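Local coordinates for protein alpha-1,4-endofucoidanase (Mariniflexile fucanivorans, PDB 6DLH) that hydrolyses alpha-1,4-linked fucoidan internally as a retaining glycoside hydrolase of family 107, in a catalytic domain followed by Ig-like domains, at residues Pro93-Pro98 with Tyr151-Arg156. Sequence-based numbering, arbitrary orientation.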
loop_
_atom_site.group_PDB
_atom_site.type_symbol
_atom_site.label_atom_id
_atom_site.label_comp_id
_atom_site.label_asym_id
_atom_site.label_seq_id
_atom_site.Cartn_x
_atom_site.Cartn_y
_atom_site.Cartn_z
ATOM N N PRO A 93 7.918 -2.978 -11.532
ATOM C CA PRO A 93 8.133 -4.321 -10.983
ATOM C C PRO A 93 7.706 -4.532 -9.529
ATOM O O PRO A 93 7.315 -5.637 -9.154
ATOM C CB PRO A 93 9.655 -4.538 -11.107
ATOM C CG PRO A 93 10.088 -3.537 -12.156
ATOM C CD PRO A 93 9.186 -2.343 -11.925
ATOM N N THR A 94 7.782 -3.471 -8.716
ATOM C CA THR A 94 7.522 -3.581 -7.289
ATOM C C THR A 94 6.026 -3.768 -7.035
ATOM O O THR A 94 5.229 -2.885 -7.351
ATOM C CB THR A 94 8.115 -2.386 -6.537
ATOM O OG1 THR A 94 7.342 -1.227 -6.862
ATOM C CG2 THR A 94 9.577 -2.166 -6.857
ATOM N N HIS A 95 5.672 -4.930 -6.467
ATOM C CA HIS A 95 4.305 -5.292 -6.124
ATOM C C HIS A 95 4.107 -5.169 -4.615
ATOM O O HIS A 95 5.078 -5.220 -3.860
ATOM C CB HIS A 95 3.995 -6.729 -6.574
ATOM C CG HIS A 95 3.895 -6.899 -8.052
ATOM N ND1 HIS A 95 4.952 -6.617 -8.902
ATOM C CD2 HIS A 95 2.884 -7.342 -8.830
ATOM C CE1 HIS A 95 4.583 -6.855 -10.142
ATOM N NE2 HIS A 95 3.319 -7.306 -10.125
ATOM N N VAL A 96 2.841 -5.041 -4.194
ATOM C CA VAL A 96 2.498 -4.881 -2.788
ATOM C C VAL A 96 1.728 -6.104 -2.290
ATOM O O VAL A 96 1.243 -6.106 -1.164
ATOM C CB VAL A 96 1.711 -3.579 -2.529
ATOM C CG1 VAL A 96 2.495 -2.351 -2.941
ATOM C CG2 VAL A 96 0.336 -3.588 -3.178
ATOM N N ALA A 97 1.600 -7.131 -3.142
ATOM C CA ALA A 97 0.902 -8.357 -2.790
ATOM C C ALA A 97 1.788 -9.555 -3.122
ATOM O O ALA A 97 2.517 -9.519 -4.110
ATOM C CB ALA A 97 -0.423 -8.432 -3.505
ATOM N N PRO A 98 1.768 -10.644 -2.316
ATOM C CA PRO A 98 2.738 -11.728 -2.477
ATOM C C PRO A 98 2.377 -12.679 -3.617
ATOM O O PRO A 98 1.203 -12.990 -3.832
ATOM C CB PRO A 98 2.658 -12.442 -1.118
ATOM C CG PRO A 98 1.214 -12.261 -0.693
ATOM C CD PRO A 98 0.815 -10.897 -1.224
ATOM N N TYR A 151 3.854 -1.943 -17.832
ATOM C CA TYR A 151 5.210 -2.430 -18.043
ATOM C C TYR A 151 5.549 -3.527 -17.036
ATOM O O TYR A 151 6.468 -4.306 -17.272
ATOM C CB TYR A 151 6.240 -1.301 -17.925
ATOM C CG TYR A 151 6.478 -0.515 -19.189
ATOM C CD1 TYR A 151 7.399 -0.936 -20.140
ATOM C CD2 TYR A 151 5.781 0.657 -19.440
ATOM C CE1 TYR A 151 7.614 -0.215 -21.308
ATOM C CE2 TYR A 151 5.988 1.390 -20.600
ATOM C CZ TYR A 151 6.904 0.953 -21.541
ATOM O OH TYR A 151 7.102 1.683 -22.682
ATOM N N ASN A 152 4.829 -3.543 -15.905
ATOM C CA ASN A 152 4.883 -4.604 -14.911
ATOM C C ASN A 152 6.338 -4.963 -14.597
ATOM O O ASN A 152 7.131 -4.078 -14.283
ATOM C CB ASN A 152 3.904 -5.732 -15.251
ATOM C CG ASN A 152 4.271 -6.498 -16.506
ATOM O OD1 ASN A 152 5.130 -7.381 -16.473
ATOM N ND2 ASN A 152 3.623 -6.173 -17.615
ATOM N N LEU A 153 6.689 -6.251 -14.721
ATOM C CA LEU A 153 7.990 -6.765 -14.309
ATOM C C LEU A 153 9.093 -6.418 -15.314
ATOM O O LEU A 153 10.276 -6.481 -14.976
ATOM C CB LEU A 153 7.881 -8.276 -14.065
ATOM C CG LEU A 153 7.042 -8.685 -12.852
ATOM C CD1 LEU A 153 6.607 -10.137 -12.946
ATOM C CD2 LEU A 153 7.786 -8.424 -11.547
ATOM N N LEU A 154 8.711 -6.022 -16.535
ATOM C CA LEU A 154 9.677 -5.589 -17.538
ATOM C C LEU A 154 10.319 -4.272 -17.109
ATOM O O LEU A 154 9.786 -3.564 -16.255
ATOM C CB LEU A 154 8.987 -5.438 -18.897
ATOM C CG LEU A 154 8.672 -6.730 -19.652
ATOM C CD1 LEU A 154 9.702 -7.818 -19.368
ATOM C CD2 LEU A 154 7.272 -7.228 -19.343
ATOM N N ALA A 155 11.469 -3.960 -17.713
ATOM C CA ALA A 155 12.165 -2.710 -17.458
ATOM C C ALA A 155 11.750 -1.667 -18.494
ATOM O O ALA A 155 11.874 -1.893 -19.695
ATOM C CB ALA A 155 13.657 -2.935 -17.468
ATOM N N ARG A 156 11.266 -0.522 -18.005
ATOM C CA ARG A 156 10.771 0.546 -18.857
ATOM C C ARG A 156 11.942 1.147 -19.628
ATOM O O ARG A 156 11.836 1.393 -20.826
ATOM C CB ARG A 156 10.053 1.601 -18.009
ATOM C CG ARG A 156 9.161 2.557 -18.791
ATOM C CD ARG A 156 8.799 3.735 -17.910
ATOM N NE ARG A 156 8.149 4.818 -18.629
ATOM C CZ ARG A 156 6.834 4.980 -18.724
ATOM N NH1 ARG A 156 6.013 4.121 -18.144
ATOM N NH2 ARG A 156 6.348 6.003 -19.403
#
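Leu-153 reaches Pro-93 and His-95 chiefly with one methyl, CD2, which lies 3.7 Å from Pro-93 O and 3.8 Å from His-95 CE1, the leucine and histidine side chains crossing at about a right angle. Leu-153 gets there with CG beside its backbone N (chi1 -69°). The imidazole is fixed within its own loop, since ND1 donates to Pro-93 O at 2.6 Å, the acceptor almost in the ring plane although the donor stands well above the carbonyl plane. NE2 is bonded to Tyr-204 OH of helix 198-216. Both segments belong to loops that follow neighbouring parallel strands, 80-84 and 143-149, of the catalytic domain's beta/alpha fold, and the contact joins these loops away from the calcium sites. With an alanine here instead of His-95, Pro-93 O and the Tyr-204 hydroxyl would probably lose their imidazole partner, and a gap would be likely to open beside Leu-153 CD2. The proline ring packs against backbone, its CD 3.6 Å from Asn-152 O, which accepts a hydrogen bond from Ser-92 OG. The contact thins toward Leu-154, still buried, where Pro-93 CG stands 4.1 Å from Leu-154 O; beyond it Ala-155 is partly exposed.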